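Type VI immunity protein Atu4351 (Agrobacterium fabrum, PDB 6ITW) probably acts as an antitoxin, protecting its bacterium from the cognate effector toxin of the type VI secretion system. Local coordinates at residues 67-72 against 84-89; 71-76 against 105-110; 93-98 against 195-200. All blocks are in the same frame, centred on the assembly; numbering follows the deposited sequence.

Contact 1 (67-72 against 84-89)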
loop_
_atom_site.group_PDB
_atom_site.type_symbol
_atom_site.label_atom_id
_atom_site.label_comp_id
_atom_site.label_asym_id
_atom_site.label_seq_id
_atom_site.Cartn_x
_atom_site.Cartn_y
_atom_site.Cartn_z
ATOM N N SER A 67 0.538 2.682 -12.934
ATOM C CA SER A 67 1.927 2.747 -13.368
ATOM C C SER A 67 2.890 2.391 -12.239
ATOM O O SER A 67 3.963 1.827 -12.498
ATOM C CB SER A 67 2.254 4.133 -13.921
ATOM O OG SER A 67 2.026 5.136 -12.943
ATOM N N ILE A 68 2.543 2.710 -10.986
ATOM C CA ILE A 68 3.436 2.344 -9.889
ATOM C C ILE A 68 3.485 0.833 -9.741
ATOM O O ILE A 68 4.563 0.247 -9.593
ATOM C CB ILE A 68 3.009 3.026 -8.579
ATOM C CG1 ILE A 68 2.947 4.546 -8.765
ATOM C CG2 ILE A 68 3.938 2.639 -7.440
ATOM C CD1 ILE A 68 4.142 5.143 -9.463
ATOM N N VAL A 69 2.322 0.178 -9.794
ATOM C CA VAL A 69 2.285 -1.283 -9.794
ATOM C C VAL A 69 3.070 -1.835 -10.976
ATOM O O VAL A 69 3.830 -2.803 -10.838
ATOM C CB VAL A 69 0.834 -1.788 -9.827
ATOM C CG1 VAL A 69 0.829 -3.305 -9.731
ATOM C CG2 VAL A 69 0.001 -1.138 -8.715
ATOM N N ALA A 70 2.887 -1.234 -12.159
ATOM C CA ALA A 70 3.587 -1.714 -13.348
ATOM C C ALA A 70 5.090 -1.638 -13.157
ATOM O O ALA A 70 5.804 -2.594 -13.474
ATOM C CB ALA A 70 3.177 -0.908 -14.579
ATOM N N LEU A 71 5.583 -0.522 -12.607
ATOM C CA LEU A 71 7.022 -0.360 -12.410
ATOM C C LEU A 71 7.544 -1.281 -11.317
ATOM O O LEU A 71 8.602 -1.903 -11.479
ATOM C CB LEU A 71 7.350 1.100 -12.083
ATOM C CG LEU A 71 7.044 2.087 -13.221
ATOM C CD1 LEU A 71 6.974 3.491 -12.695
ATOM C CD2 LEU A 71 8.071 2.012 -14.361
ATOM N N ALA A 72 6.831 -1.377 -10.191
ATOM C CA ALA A 72 7.385 -2.130 -9.067
ATOM C C ALA A 72 7.366 -3.627 -9.347
ATOM O O ALA A 72 8.278 -4.355 -8.943
ATOM C CB ALA A 72 6.621 -1.813 -7.780
ATOM N N THR A 84 -2.858 -6.804 -10.490
ATOM C CA THR A 84 -2.581 -6.288 -9.155
ATOM C C THR A 84 -2.982 -4.826 -9.110
ATOM O O THR A 84 -2.572 -4.035 -9.969
ATOM C CB THR A 84 -1.109 -6.454 -8.782
ATOM O OG1 THR A 84 -0.694 -7.800 -9.069
ATOM C CG2 THR A 84 -0.906 -6.146 -7.289
ATOM N N HIS A 85 -3.783 -4.469 -8.115
ATOM C CA HIS A 85 -4.474 -3.187 -8.120
ATOM C C HIS A 85 -4.211 -2.463 -6.813
ATOM O O HIS A 85 -4.501 -2.997 -5.738
ATOM C CB HIS A 85 -5.970 -3.405 -8.352
ATOM C CG HIS A 85 -6.241 -4.350 -9.476
ATOM N ND1 HIS A 85 -5.971 -4.029 -10.791
ATOM C CD2 HIS A 85 -6.688 -5.628 -9.481
ATOM C CE1 HIS A 85 -6.271 -5.061 -11.560
ATOM N NE2 HIS A 85 -6.705 -6.044 -10.789
ATOM N N ALA A 86 -3.686 -1.244 -6.914
ATOM C CA ALA A 86 -3.366 -0.432 -5.741
ATOM C C ALA A 86 -4.650 0.162 -5.163
ATOM O O ALA A 86 -5.362 0.901 -5.856
ATOM C CB ALA A 86 -2.380 0.676 -6.118
ATOM N N LEU A 87 -4.934 -0.133 -3.892
ATOM C CA LEU A 87 -6.171 0.323 -3.263
ATOM C C LEU A 87 -5.975 1.484 -2.297
ATOM O O LEU A 87 -6.915 2.264 -2.090
ATOM C CB LEU A 87 -6.846 -0.828 -2.509
ATOM C CG LEU A 87 -7.054 -2.109 -3.321
ATOM C CD1 LEU A 87 -7.698 -3.180 -2.457
ATOM C CD2 LEU A 87 -7.882 -1.842 -4.581
ATOM N N GLY A 88 -4.795 1.606 -1.694
ATOM C CA GLY A 88 -4.508 2.674 -0.749
ATOM C C GLY A 88 -3.072 2.556 -0.291
ATOM O O GLY A 88 -2.362 1.605 -0.641
ATOM N N PHE A 89 -2.632 3.531 0.510
ATOM C CA PHE A 89 -1.276 3.430 1.039
ATOM C C PHE A 89 -1.126 4.146 2.376
ATOM O O PHE A 89 -1.792 5.148 2.655
ATOM C CB PHE A 89 -0.230 3.963 0.039
ATOM C CG PHE A 89 -0.666 5.197 -0.725
ATOM C CD1 PHE A 89 -0.409 6.474 -0.225
ATOM C CD2 PHE A 89 -1.286 5.077 -1.971
ATOM C CE1 PHE A 89 -0.765 7.606 -0.946
ATOM C CE2 PHE A 89 -1.642 6.207 -2.705
ATOM C CZ PHE A 89 -1.387 7.470 -2.189
#
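Val69 of helix 66-73 meets Thr84 and Ala86 of strand 84-90, its two methyls dividing the work between them. CG1, anti to the backbone N (chi1 -176°), lies over the start of the strand and stands 3.5 Å from Thr84 O. The same methyl also meets the Thr84 side chain at its branch point, Val69 CG1 to Thr84 CB being 3.8 Å. The other methyl, CG2, reaches two residues further along the strand and lies 4.0 Å from Ala86 CB. One short, branched side chain is therefore enough to close the gap where the backbones come nearest, with the CA atoms of Val69 and Ala86 7.0 Å apart. Thr84 offers its CB and CG2 to the valine, while its OG1, beside the backbone N, is hydrogen-bonded to Asn80 O and Asn99 ND2; the buried hydroxyl is thus satisfied away from the apolar surface. This close-packed side contrasts with the far side of the helix, where Ala70 is exposed, points away from the strand and takes no part. Ile68 runs instead to Leu194 and Met197 of helix 193-200. Further along the strand, Leu87 and Gly88 both face Leu96 as a classic beta bulge. The whole is a helix packed on one face of the mixed beta-sheet, both segments belonging to the GAD-like domain.

Contact 2 (71-76 against 105-110)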
loop_
_atom_site.group_PDB
_atom_site.type_symbol
_atom_site.label_atom_id
_atom_site.label_comp_id
_atom_site.label_asym_id
_atom_site.label_seq_id
_atom_site.Cartn_x
_atom_site.Cartn_y
_atom_site.Cartn_z
ATOM N N LEU A 71 5.583 -0.522 -12.607
ATOM C CA LEU A 71 7.022 -0.360 -12.410
ATOM C C LEU A 71 7.544 -1.281 -11.317
ATOM O O LEU A 71 8.602 -1.903 -11.479
ATOM C CB LEU A 71 7.350 1.100 -12.083
ATOM C CG LEU A 71 7.044 2.087 -13.221
ATOM C CD1 LEU A 71 6.974 3.491 -12.695
ATOM C CD2 LEU A 71 8.071 2.012 -14.361
ATOM N N ALA A 72 6.831 -1.377 -10.191
ATOM C CA ALA A 72 7.385 -2.130 -9.067
ATOM C C ALA A 72 7.366 -3.627 -9.347
ATOM O O ALA A 72 8.278 -4.355 -8.943
ATOM C CB ALA A 72 6.621 -1.813 -7.780
ATOM N N LEU A 73 6.330 -4.101 -10.027
ATOM C CA LEU A 73 6.129 -5.520 -10.254
ATOM C C LEU A 73 6.449 -5.928 -11.686
ATOM O O LEU A 73 6.183 -7.071 -12.065
ATOM C CB LEU A 73 4.693 -5.905 -9.905
ATOM C CG LEU A 73 4.242 -5.645 -8.472
ATOM C CD1 LEU A 73 2.858 -6.261 -8.269
ATOM C CD2 LEU A 73 5.239 -6.193 -7.467
ATOM N N GLY A 74 7.007 -5.015 -12.477
ATOM C CA GLY A 74 7.377 -5.264 -13.853
ATOM C C GLY A 74 8.004 -6.619 -14.087
ATOM O O GLY A 74 9.076 -6.921 -13.556
ATOM N N GLY A 75 7.311 -7.452 -14.858
ATOM C CA GLY A 75 7.848 -8.714 -15.306
ATOM C C GLY A 75 7.778 -9.847 -14.312
ATOM O O GLY A 75 8.402 -10.888 -14.547
ATOM N N ASP A 76 7.046 -9.699 -13.214
ATOM C CA ASP A 76 6.934 -10.810 -12.282
ATOM C C ASP A 76 5.926 -11.836 -12.789
ATOM O O ASP A 76 4.887 -11.486 -13.350
ATOM C CB ASP A 76 6.526 -10.324 -10.897
ATOM C CG ASP A 76 6.945 -11.294 -9.819
ATOM O OD1 ASP A 76 8.116 -11.200 -9.372
ATOM O OD2 ASP A 76 6.128 -12.167 -9.446
ATOM N N THR A 105 -1.869 -7.847 -0.997
ATOM C CA THR A 105 -0.457 -7.659 -1.296
ATOM C C THR A 105 -0.016 -6.329 -0.697
ATOM O O THR A 105 -0.806 -5.378 -0.657
ATOM C CB THR A 105 -0.228 -7.669 -2.831
ATOM O OG1 THR A 105 -0.756 -8.884 -3.398
ATOM C CG2 THR A 105 1.255 -7.537 -3.181
ATOM N N GLU A 106 1.224 -6.255 -0.212
ATOM C CA GLU A 106 1.789 -5.011 0.303
ATOM C C GLU A 106 3.051 -4.680 -0.487
ATOM O O GLU A 106 3.927 -5.533 -0.653
ATOM C CB GLU A 106 2.095 -5.099 1.811
ATOM C CG GLU A 106 0.871 -5.387 2.730
ATOM C CD GLU A 106 1.220 -5.425 4.239
ATOM O OE1 GLU A 106 2.297 -4.918 4.623
ATOM O OE2 GLU A 106 0.420 -5.963 5.044
ATOM N N ILE A 107 3.142 -3.448 -0.971
ATOM C CA ILE A 107 4.285 -2.982 -1.746
ATOM C C ILE A 107 4.935 -1.862 -0.942
ATOM O O ILE A 107 4.437 -0.728 -0.916
ATOM C CB ILE A 107 3.887 -2.505 -3.147
ATOM C CG1 ILE A 107 3.120 -3.599 -3.901
ATOM C CG2 ILE A 107 5.114 -2.131 -3.929
ATOM C CD1 ILE A 107 2.750 -3.192 -5.354
ATOM N N ASN A 108 6.048 -2.178 -0.278
ATOM C CA ASN A 108 6.746 -1.224 0.579
ATOM C C ASN A 108 7.694 -0.418 -0.303
ATOM O O ASN A 108 8.803 -0.861 -0.621
ATOM C CB ASN A 108 7.471 -1.953 1.703
ATOM C CG ASN A 108 8.118 -1.007 2.689
ATOM O OD1 ASN A 108 8.538 0.097 2.326
ATOM N ND2 ASN A 108 8.214 -1.432 3.948
ATOM N N ILE A 109 7.242 0.783 -0.687
ATOM C CA ILE A 109 7.969 1.643 -1.624
ATOM C C ILE A 109 9.248 2.187 -0.994
ATOM O O ILE A 109 10.275 2.345 -1.670
ATOM C CB ILE A 109 7.048 2.791 -2.076
ATOM C CG1 ILE A 109 6.003 2.284 -3.061
ATOM C CG2 ILE A 109 7.872 3.959 -2.646
ATOM C CD1 ILE A 109 6.550 2.003 -4.427
ATOM N N LEU A 110 9.191 2.537 0.293
ATOM C CA LEU A 110 10.344 3.127 0.971
ATOM C C LEU A 110 11.507 2.135 1.051
ATOM O O LEU A 110 12.651 2.486 0.753
ATOM C CB LEU A 110 9.931 3.586 2.375
ATOM C CG LEU A 110 10.959 4.308 3.256
ATOM C CD1 LEU A 110 11.447 5.530 2.542
ATOM C CD2 LEU A 110 10.395 4.690 4.639
#
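An apolar helix-on-sheet contact joins Ala72 and Leu73, late in helix 66-73, to Ile107 of strand 103-108, a strand in the middle of the mixed sheet. Ile107 serves both partners with different branches. With CG1 beside the backbone N (chi1 -55°), CG2 falls opposite N and meets the methyl of Ala72, with Ile107 CG2 to Ala72 CB at 4.1 Å. The longer branch extends through CG1, and its end approaches one branch of Leu73, the two CD1 atoms of Ile107 and Leu73 lying 4.2 Å apart. Leu73 also packs on Val114 of the adjoining strand 113-116 and on Ile222, so its side chain spreads over more than one element. Immediately beyond, the chain turns away from the strand in a type II beta turn from Leu73 to Asp76, closed by Asp76 N to Leu73 O at 3.0 Å. Gly75 takes the positive phi (81°) that such a turn requires. Asp76 OD1 then forms a salt bridge with Arg220 and accepts a bond from Gly223 N. Asp76 is thus tied down by polar links at the turn, whereas the buried helix-strand interface is made by methyl groups on both sides; van der Waals fit and exclusion of water, rather than directional bonds, probably hold it.

Contact 3 (93-98 against 195-200)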
loop_
_atom_site.group_PDB
_atom_site.type_symbol
_atom_site.label_atom_id
_atom_site.label_comp_id
_atom_site.label_asym_id
_atom_site.label_seq_id
_atom_site.Cartn_x
_atom_site.Cartn_y
_atom_site.Cartn_z
ATOM N N GLY A 93 3.873 5.611 1.899
ATOM C CA GLY A 93 3.849 5.072 0.552
ATOM C C GLY A 93 3.803 3.566 0.479
ATOM O O GLY A 93 4.023 3.001 -0.594
ATOM N N LYS A 94 3.518 2.890 1.588
ATOM C CA LYS A 94 3.378 1.436 1.586
ATOM C C LYS A 94 1.980 1.093 1.075
ATOM O O LYS A 94 0.982 1.333 1.765
ATOM C CB LYS A 94 3.621 0.880 2.991
ATOM C CG LYS A 94 3.582 -0.638 3.137
ATOM C CD LYS A 94 4.099 -1.038 4.518
ATOM C CE LYS A 94 4.381 -2.533 4.653
ATOM N NZ LYS A 94 4.698 -2.932 6.079
ATOM N N ILE A 95 1.916 0.507 -0.121
ATOM C CA ILE A 95 0.665 0.304 -0.849
ATOM C C ILE A 95 -0.039 -0.971 -0.394
ATOM O O ILE A 95 0.559 -2.058 -0.366
ATOM C CB ILE A 95 0.942 0.248 -2.355
ATOM C CG1 ILE A 95 1.518 1.589 -2.823
ATOM C CG2 ILE A 95 -0.320 -0.163 -3.114
ATOM C CD1 ILE A 95 2.053 1.556 -4.248
ATOM N N LEU A 96 -1.320 -0.846 -0.054
ATOM C CA LEU A 96 -2.219 -1.991 0.057
ATOM C C LEU A 96 -2.803 -2.262 -1.326
ATOM O O LEU A 96 -3.495 -1.398 -1.894
ATOM C CB LEU A 96 -3.335 -1.728 1.061
ATOM C CG LEU A 96 -4.459 -2.768 1.133
ATOM C CD1 LEU A 96 -3.885 -4.163 1.303
ATOM C CD2 LEU A 96 -5.427 -2.468 2.276
ATOM N N ALA A 97 -2.519 -3.449 -1.870
ATOM C CA ALA A 97 -2.924 -3.804 -3.223
ATOM C C ALA A 97 -3.703 -5.110 -3.206
ATOM O O ALA A 97 -3.560 -5.940 -2.306
ATOM C CB ALA A 97 -1.722 -3.945 -4.165
ATOM N N TRP A 98 -4.537 -5.296 -4.217
ATOM C CA TRP A 98 -5.276 -6.541 -4.357
ATOM C C TRP A 98 -4.759 -7.282 -5.582
ATOM O O TRP A 98 -4.829 -6.765 -6.709
ATOM C CB TRP A 98 -6.774 -6.284 -4.483
ATOM C CG TRP A 98 -7.543 -7.538 -4.673
ATOM C CD1 TRP A 98 -8.030 -8.036 -5.855
ATOM C CD2 TRP A 98 -7.906 -8.478 -3.657
ATOM N NE1 TRP A 98 -8.685 -9.221 -5.628
ATOM C CE2 TRP A 98 -8.632 -9.514 -4.287
ATOM C CE3 TRP A 98 -7.705 -8.537 -2.271
ATOM C CZ2 TRP A 98 -9.150 -10.605 -3.578
ATOM C CZ3 TRP A 98 -8.220 -9.621 -1.564
ATOM C CH2 TRP A 98 -8.934 -10.642 -2.224
ATOM N N SER A 195 4.302 11.036 -8.125
ATOM C CA SER A 195 5.633 11.416 -8.598
ATOM C C SER A 195 6.720 10.699 -7.815
ATOM O O SER A 195 7.623 10.093 -8.403
ATOM C CB SER A 195 5.845 12.926 -8.464
ATOM O OG SER A 195 5.007 13.619 -9.358
ATOM N N ALA A 196 6.680 10.821 -6.477
ATOM C CA ALA A 196 7.686 10.191 -5.627
ATOM C C ALA A 196 7.717 8.680 -5.846
ATOM O O ALA A 196 8.793 8.090 -5.992
ATOM C CB ALA A 196 7.407 10.526 -4.159
HETATM N N MSE A 197 6.545 8.043 -5.902
HETATM C CA MSE A 197 6.490 6.595 -6.108
HETATM C C MSE A 197 7.005 6.225 -7.486
HETATM O O MSE A 197 7.586 5.158 -7.665
HETATM C CB MSE A 197 5.070 6.056 -5.935
HETATM C CG MSE A 197 4.483 6.207 -4.522
HETATM SE SE MSE A 197 2.602 5.741 -4.630
HETATM C CE MSE A 197 2.283 5.535 -2.701
ATOM N N THR A 198 6.790 7.108 -8.467
ATOM C CA THR A 198 7.320 6.843 -9.799
ATOM C C THR A 198 8.846 6.789 -9.778
ATOM O O THR A 198 9.454 5.954 -10.456
ATOM C CB THR A 198 6.810 7.889 -10.787
ATOM O OG1 THR A 198 5.380 7.799 -10.869
ATOM C CG2 THR A 198 7.399 7.664 -12.179
ATOM N N ILE A 199 9.483 7.642 -8.972
ATOM C CA ILE A 199 10.936 7.613 -8.876
ATOM C C ILE A 199 11.388 6.378 -8.113
ATOM O O ILE A 199 12.253 5.619 -8.572
ATOM C CB ILE A 199 11.452 8.896 -8.205
ATOM C CG1 ILE A 199 11.215 10.100 -9.119
ATOM C CG2 ILE A 199 12.936 8.742 -7.796
ATOM C CD1 ILE A 199 11.394 11.417 -8.415
ATOM N N ALA A 200 10.812 6.173 -6.928
ATOM C CA ALA A 200 11.239 5.086 -6.059
ATOM C C ALA A 200 11.084 3.731 -6.736
ATOM O O ALA A 200 11.972 2.880 -6.646
ATOM C CB ALA A 200 10.438 5.142 -4.763
#
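Gly93, in the turn leading into strand 94-99, has a positive phi of 86°, which suits glycine, and brings its CA within 7.3 Å of the CA of Met197 on helix 193-200. Met197, present as selenomethionine, spans that gap with its full length. Its CG lies beside the backbone N (chi1 -64°), and beyond CG the chain is extended, which carries the terminal methyl CE away from the helix to Gly93 and Ile95. There CE sits 3.6 Å from Gly93 CA. The Gly93 carbonyl lies beside it too, with Met197 CE to Gly93 O at 3.7 Å. Ile95, two residues on, meets the methyl as well, its CG1 being 4.0 Å from Met197 CE; the two side chains run at a slant to one another. A single methyl thus makes every close contact from the helix. Around it, Met197 packs also on Phe89 of strand 84-90 and on Tyr65, while Ala200, a turn further on, touches Ile109. Strand 94-99 runs antiparallel between strands 84-90 and 103-108; helix 193-200 packs against the Ile95 side of it, and Leu96 and Trp98 reach helix 128-137.

How the contacts relate
All three contacts are buried and apolar, each placing a helix against the same mixed sheet. Contacts 1 and 2 share helix 66-73, whose Val69 and, about a turn later, Ala72 and Leu73 reach the two strands that flank strand 94-99, the strand used by contact 3. Backbone bonds stitch these neighbours together: His85 O to Trp98 N is 2.8 Å and Ile107 O to Ile95 N is 2.9 Å. Thr84 CG2 also packs on Leu73 CD1, fusing contacts 1 and 2 into one layer. Short branched side chains and alanine methyls serve helix 66-73, whereas contact 3 depends on one long selenomethionine and brings in a helix from the C-terminal family region.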